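Local atomic coordinates of extracellular solute-binding protein, family 1 (Bifidobacterium longum subsp. infantis ATCC 15697, PDB entry 3QUF), a protein that probably captures a solute outside the cell, perhaps a sugar, and delivers it to an ABC transporter for uptake. Residues A[129-141]-A[330-343]. Residues are numbered along the deposited sequence; the frame is centred on the assembly and turned at random.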
loop_
_atom_site.group_PDB
_atom_site.type_symbol
_atom_site.label_atom_id
_atom_site.label_comp_id
_atom_site.label_asym_id
_atom_site.label_seq_id
_atom_site.Cartn_x
_atom_site.Cartn_y
_atom_site.Cartn_z
ATOM N N THR A 129 13.250 -9.204 -12.642
ATOM C CA THR A 129 11.897 -8.674 -12.569
ATOM C C THR A 129 10.899 -9.630 -13.208
ATOM O O THR A 129 11.071 -10.027 -14.353
ATOM C CB THR A 129 11.848 -7.302 -13.271
ATOM O OG1 THR A 129 12.779 -6.417 -12.615
ATOM C CG2 THR A 129 10.465 -6.679 -13.127
ATOM N N TYR A 130 9.846 -9.933 -12.450
ATOM C CA TYR A 130 8.802 -10.881 -12.856
ATOM C C TYR A 130 7.436 -10.272 -12.940
ATOM O O TYR A 130 6.476 -10.962 -13.324
ATOM C CB TYR A 130 8.773 -12.062 -11.885
ATOM C CG TYR A 130 9.993 -12.913 -11.995
ATOM C CD1 TYR A 130 10.142 -13.836 -13.056
ATOM C CD2 TYR A 130 11.012 -12.807 -11.063
ATOM C CE1 TYR A 130 11.282 -14.626 -13.164
ATOM C CE2 TYR A 130 12.164 -13.607 -11.163
ATOM C CZ TYR A 130 12.288 -14.494 -12.230
ATOM O OH TYR A 130 13.421 -15.267 -12.354
ATOM N N GLY A 131 7.288 -8.996 -12.608
ATOM C CA GLY A 131 5.960 -8.341 -12.678
ATOM C C GLY A 131 6.124 -6.841 -12.768
ATOM O O GLY A 131 7.188 -6.275 -12.397
HETATM N N MSE A 132 5.069 -6.195 -13.259
HETATM C CA MSE A 132 5.078 -4.770 -13.429
HETATM C C MSE A 132 3.834 -4.174 -12.800
HETATM O O MSE A 132 2.718 -4.476 -13.247
HETATM C CB MSE A 132 5.094 -4.406 -14.939
HETATM C CG MSE A 132 4.844 -2.932 -15.186
HETATM SE SE MSE A 132 4.566 -2.511 -17.075
HETATM C CE MSE A 132 2.849 -3.234 -17.212
ATOM N N PRO A 133 4.000 -3.309 -11.784
ATOM C CA PRO A 133 2.895 -2.503 -11.297
ATOM C C PRO A 133 2.795 -1.223 -12.107
ATOM O O PRO A 133 3.811 -0.683 -12.553
ATOM C CB PRO A 133 3.329 -2.157 -9.877
ATOM C CG PRO A 133 4.817 -2.077 -9.950
ATOM C CD PRO A 133 5.272 -2.915 -11.143
ATOM N N VAL A 134 1.575 -0.750 -12.314
ATOM C CA VAL A 134 1.389 0.520 -12.952
ATOM C C VAL A 134 0.597 1.525 -12.120
ATOM O O VAL A 134 0.455 2.682 -12.547
ATOM C CB VAL A 134 0.735 0.386 -14.329
ATOM C CG1 VAL A 134 1.664 -0.445 -15.252
ATOM C CG2 VAL A 134 -0.688 -0.235 -14.207
ATOM N N SER A 135 0.121 1.113 -10.955
ATOM C CA SER A 135 -0.760 1.963 -10.172
ATOM C C SER A 135 -0.582 1.666 -8.707
ATOM O O SER A 135 -0.028 0.624 -8.333
ATOM C CB SER A 135 -2.205 1.767 -10.586
ATOM O OG SER A 135 -2.573 0.450 -10.361
ATOM N N ALA A 136 -1.051 2.593 -7.870
ATOM C CA ALA A 136 -0.794 2.538 -6.441
ATOM C C ALA A 136 -1.933 3.199 -5.703
ATOM O O ALA A 136 -2.672 4.021 -6.235
ATOM C CB ALA A 136 0.518 3.251 -6.097
ATOM N N TRP A 137 -2.044 2.830 -4.449
ATOM C CA TRP A 137 -2.894 3.516 -3.504
ATOM C C TRP A 137 -2.029 4.250 -2.490
ATOM O O TRP A 137 -0.855 3.896 -2.296
ATOM C CB TRP A 137 -3.756 2.488 -2.781
ATOM C CG TRP A 137 -2.974 1.525 -1.922
ATOM C CD1 TRP A 137 -2.419 0.321 -2.291
ATOM C CD2 TRP A 137 -2.639 1.691 -0.534
ATOM N NE1 TRP A 137 -1.730 -0.240 -1.251
ATOM C CE2 TRP A 137 -1.884 0.556 -0.144
ATOM C CE3 TRP A 137 -2.922 2.670 0.413
ATOM C CZ2 TRP A 137 -1.376 0.414 1.133
ATOM C CZ3 TRP A 137 -2.416 2.519 1.708
ATOM C CH2 TRP A 137 -1.652 1.404 2.047
ATOM N N VAL A 138 -2.639 5.219 -1.815
ATOM C CA VAL A 138 -1.976 5.958 -0.751
ATOM C C VAL A 138 -2.892 6.196 0.431
ATOM O O VAL A 138 -4.128 6.134 0.328
ATOM C CB VAL A 138 -1.430 7.285 -1.252
ATOM C CG1 VAL A 138 -0.356 7.061 -2.316
ATOM C CG2 VAL A 138 -2.563 8.190 -1.729
ATOM N N GLY A 139 -2.282 6.431 1.582
ATOM C CA GLY A 139 -2.999 6.796 2.788
ATOM C C GLY A 139 -2.171 7.804 3.579
ATOM O O GLY A 139 -0.934 7.830 3.487
ATOM N N ALA A 140 -2.846 8.595 4.403
ATOM C CA ALA A 140 -2.171 9.683 5.128
ATOM C C ALA A 140 -3.044 10.164 6.282
ATOM O O ALA A 140 -4.073 9.544 6.570
ATOM C CB ALA A 140 -1.847 10.841 4.136
ATOM N N PHE A 141 -2.621 11.219 6.968
ATOM C CA PHE A 141 -3.374 11.764 8.077
ATOM C C PHE A 141 -4.319 12.861 7.579
ATOM O O PHE A 141 -3.907 13.805 6.869
ATOM C CB PHE A 141 -2.459 12.359 9.149
ATOM C CG PHE A 141 -2.071 11.424 10.296
ATOM C CD1 PHE A 141 -2.759 10.269 10.619
ATOM C CD2 PHE A 141 -0.990 11.792 11.115
ATOM C CE1 PHE A 141 -2.388 9.498 11.705
ATOM C CE2 PHE A 141 -0.660 11.060 12.217
ATOM C CZ PHE A 141 -1.342 9.909 12.517
ATOM N N LEU A 330 -3.078 3.848 -18.910
ATOM C CA LEU A 330 -2.947 4.331 -17.529
ATOM C C LEU A 330 -4.140 5.183 -17.124
ATOM O O LEU A 330 -4.640 5.062 -15.988
ATOM C CB LEU A 330 -1.642 5.126 -17.354
ATOM C CG LEU A 330 -0.358 4.303 -17.435
ATOM C CD1 LEU A 330 0.838 5.215 -17.739
ATOM C CD2 LEU A 330 -0.144 3.535 -16.108
ATOM N N GLU A 331 -4.573 6.056 -18.011
ATOM C CA GLU A 331 -5.724 6.911 -17.703
ATOM C C GLU A 331 -6.963 6.053 -17.474
ATOM O O GLU A 331 -7.692 6.263 -16.503
ATOM C CB GLU A 331 -5.972 7.936 -18.807
ATOM C CG GLU A 331 -7.226 8.778 -18.526
ATOM C CD GLU A 331 -7.260 10.078 -19.301
ATOM O OE1 GLU A 331 -6.613 10.150 -20.378
ATOM O OE2 GLU A 331 -7.936 11.038 -18.812
ATOM N N ALA A 332 -7.170 5.079 -18.359
ATOM C CA ALA A 332 -8.324 4.196 -18.243
ATOM C C ALA A 332 -8.306 3.376 -16.955
ATOM O O ALA A 332 -9.307 3.296 -16.272
ATOM C CB ALA A 332 -8.429 3.266 -19.455
ATOM N N PHE A 333 -7.163 2.837 -16.612
ATOM C CA PHE A 333 -7.058 1.972 -15.441
ATOM C C PHE A 333 -7.166 2.771 -14.138
ATOM O O PHE A 333 -7.950 2.425 -13.267
ATOM C CB PHE A 333 -5.748 1.236 -15.498
ATOM C CG PHE A 333 -5.600 0.143 -14.452
ATOM C CD1 PHE A 333 -6.679 -0.610 -14.009
ATOM C CD2 PHE A 333 -4.346 -0.171 -13.969
ATOM C CE1 PHE A 333 -6.509 -1.610 -13.063
ATOM C CE2 PHE A 333 -4.175 -1.167 -13.012
ATOM C CZ PHE A 333 -5.248 -1.891 -12.578
ATOM N N THR A 334 -6.395 3.861 -14.031
ATOM C CA THR A 334 -6.384 4.620 -12.781
ATOM C C THR A 334 -7.731 5.300 -12.525
ATOM O O THR A 334 -8.191 5.357 -11.375
ATOM C CB THR A 334 -5.261 5.677 -12.751
ATOM O OG1 THR A 334 -5.397 6.546 -13.892
ATOM C CG2 THR A 334 -3.882 4.977 -12.704
ATOM N N SER A 335 -8.370 5.773 -13.573
ATOM C CA SER A 335 -9.669 6.446 -13.406
ATOM C C SER A 335 -10.732 5.430 -12.957
ATOM O O SER A 335 -11.524 5.738 -12.071
ATOM C CB SER A 335 -10.089 7.228 -14.660
ATOM O OG SER A 335 -10.370 6.341 -15.728
ATOM N N ALA A 336 -10.733 4.215 -13.527
ATOM C CA ALA A 336 -11.729 3.192 -13.158
ATOM C C ALA A 336 -11.495 2.608 -11.777
ATOM O O ALA A 336 -12.457 2.320 -11.045
ATOM C CB ALA A 336 -11.760 2.055 -14.206
ATOM N N ALA A 337 -10.227 2.405 -11.426
ATOM C CA ALA A 337 -9.852 1.776 -10.192
ATOM C C ALA A 337 -9.724 2.756 -9.038
ATOM O O ALA A 337 -9.594 2.322 -7.907
ATOM C CB ALA A 337 -8.530 1.000 -10.362
ATOM N N GLY A 338 -9.719 4.058 -9.311
ATOM C CA GLY A 338 -9.511 5.067 -8.277
ATOM C C GLY A 338 -8.105 5.114 -7.669
ATOM O O GLY A 338 -7.923 5.452 -6.489
ATOM N N THR A 339 -7.108 4.782 -8.468
ATOM C CA THR A 339 -5.732 4.701 -8.020
ATOM C C THR A 339 -4.869 5.752 -8.686
ATOM O O THR A 339 -5.352 6.546 -9.520
ATOM C CB THR A 339 -5.199 3.306 -8.301
ATOM O OG1 THR A 339 -5.470 2.982 -9.658
ATOM C CG2 THR A 339 -5.856 2.263 -7.341
ATOM N N LEU A 340 -3.603 5.790 -8.280
ATOM C CA LEU A 340 -2.633 6.716 -8.824
ATOM C C LEU A 340 -1.670 5.990 -9.747
ATOM O O LEU A 340 -1.297 4.854 -9.523
ATOM C CB LEU A 340 -1.824 7.373 -7.703
ATOM C CG LEU A 340 -2.629 8.174 -6.690
ATOM C CD1 LEU A 340 -1.682 8.731 -5.588
ATOM C CD2 LEU A 340 -3.400 9.306 -7.315
ATOM N N SER A 341 -1.231 6.677 -10.795
ATOM C CA SER A 341 -0.289 6.082 -11.723
ATOM C C SER A 341 1.121 6.016 -11.132
ATOM O O SER A 341 1.612 7.026 -10.576
ATOM C CB SER A 341 -0.252 6.924 -13.011
ATOM O OG SER A 341 0.839 6.557 -13.824
ATOM N N LEU A 342 1.806 4.884 -11.325
ATOM C CA LEU A 342 3.233 4.782 -11.039
ATOM C C LEU A 342 4.155 5.097 -12.223
ATOM O O LEU A 342 5.381 4.941 -12.124
ATOM C CB LEU A 342 3.537 3.386 -10.492
ATOM C CG LEU A 342 3.024 3.076 -9.104
ATOM C CD1 LEU A 342 3.285 1.571 -8.812
ATOM C CD2 LEU A 342 3.767 3.935 -8.018
ATOM N N SER A 343 3.605 5.534 -13.341
ATOM C CA SER A 343 4.364 5.768 -14.558
ATOM C C SER A 343 4.332 7.229 -14.948
ATOM O O SER A 343 3.292 7.888 -14.902
ATOM C CB SER A 343 3.802 4.941 -15.702
ATOM O OG SER A 343 4.447 5.268 -16.931
HETATM O O HOH W 1 -5.215 0.223 -10.123
#
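Ala-136 and Leu-340 form an antiparallel hydrogen-bonded pair where the short strand 340-341 joins strand 135-144 in the mixed sheet of this two-lobed solute-binding fold. Both bonds lie in their carbonyl planes, but Leu-340 N to Ala-136 O is nearly straight (177°), whereas Ala-136 N to Leu-340 O, at 2.8 Å, is bent. Leu-340 O also takes a CA-H...O contact from Ser-135 CA at 3.0 Å. Ser-135 and Ser-341 make the adjoining non-hydrogen-bonded pair, CA to CA 4.4 Å. Two residues on from Leu-340, Leu-342 N gives a hydrogen bond to Val-134 O (2.9 Å), straight at N-H but 54° out of the carbonyl plane.

Leu-342 then lies over the strand: its CD1 comes to 3.5 Å from Ser-135 O and also meets the ring of Pro-133, while CD2 packs on Ala-136 CB. Leu-340 sends CD1 crosswise against both methyls of Val-138, and Phe-362 covers this apolar side.

Ser-135 lies on the opposite face of the sheet from Ala-136, where Phe-333 and Thr-339 meet it. With OG between the backbone N and the carbonyl carbon (chi1 61°), the hydroxyl stands 3.5 Å from Phe-333 CE2. One water bridges Ser-135 OG and Thr-339 OG1 and sits over a face of the Phe-333 ring, offset toward its rim. Val-134 CG2 meets that ring at its edge, and Leu-330 CD2 fills in against Val-134 CB. Replacing Phe-333 with alanine would probably leave Val-134 CG2 without its aromatic neighbour and the bridging water without the ring beneath it.

Farther out, Phe-38 stacks edge-to-face with Phe-333. Gly-338, with positive phi, leads from helix to strand. Ser-341 OG, also hydrogen-bonded to Tyr-346 O, closes an ST turn by accepting from Ser-343 N at 3.0 Å.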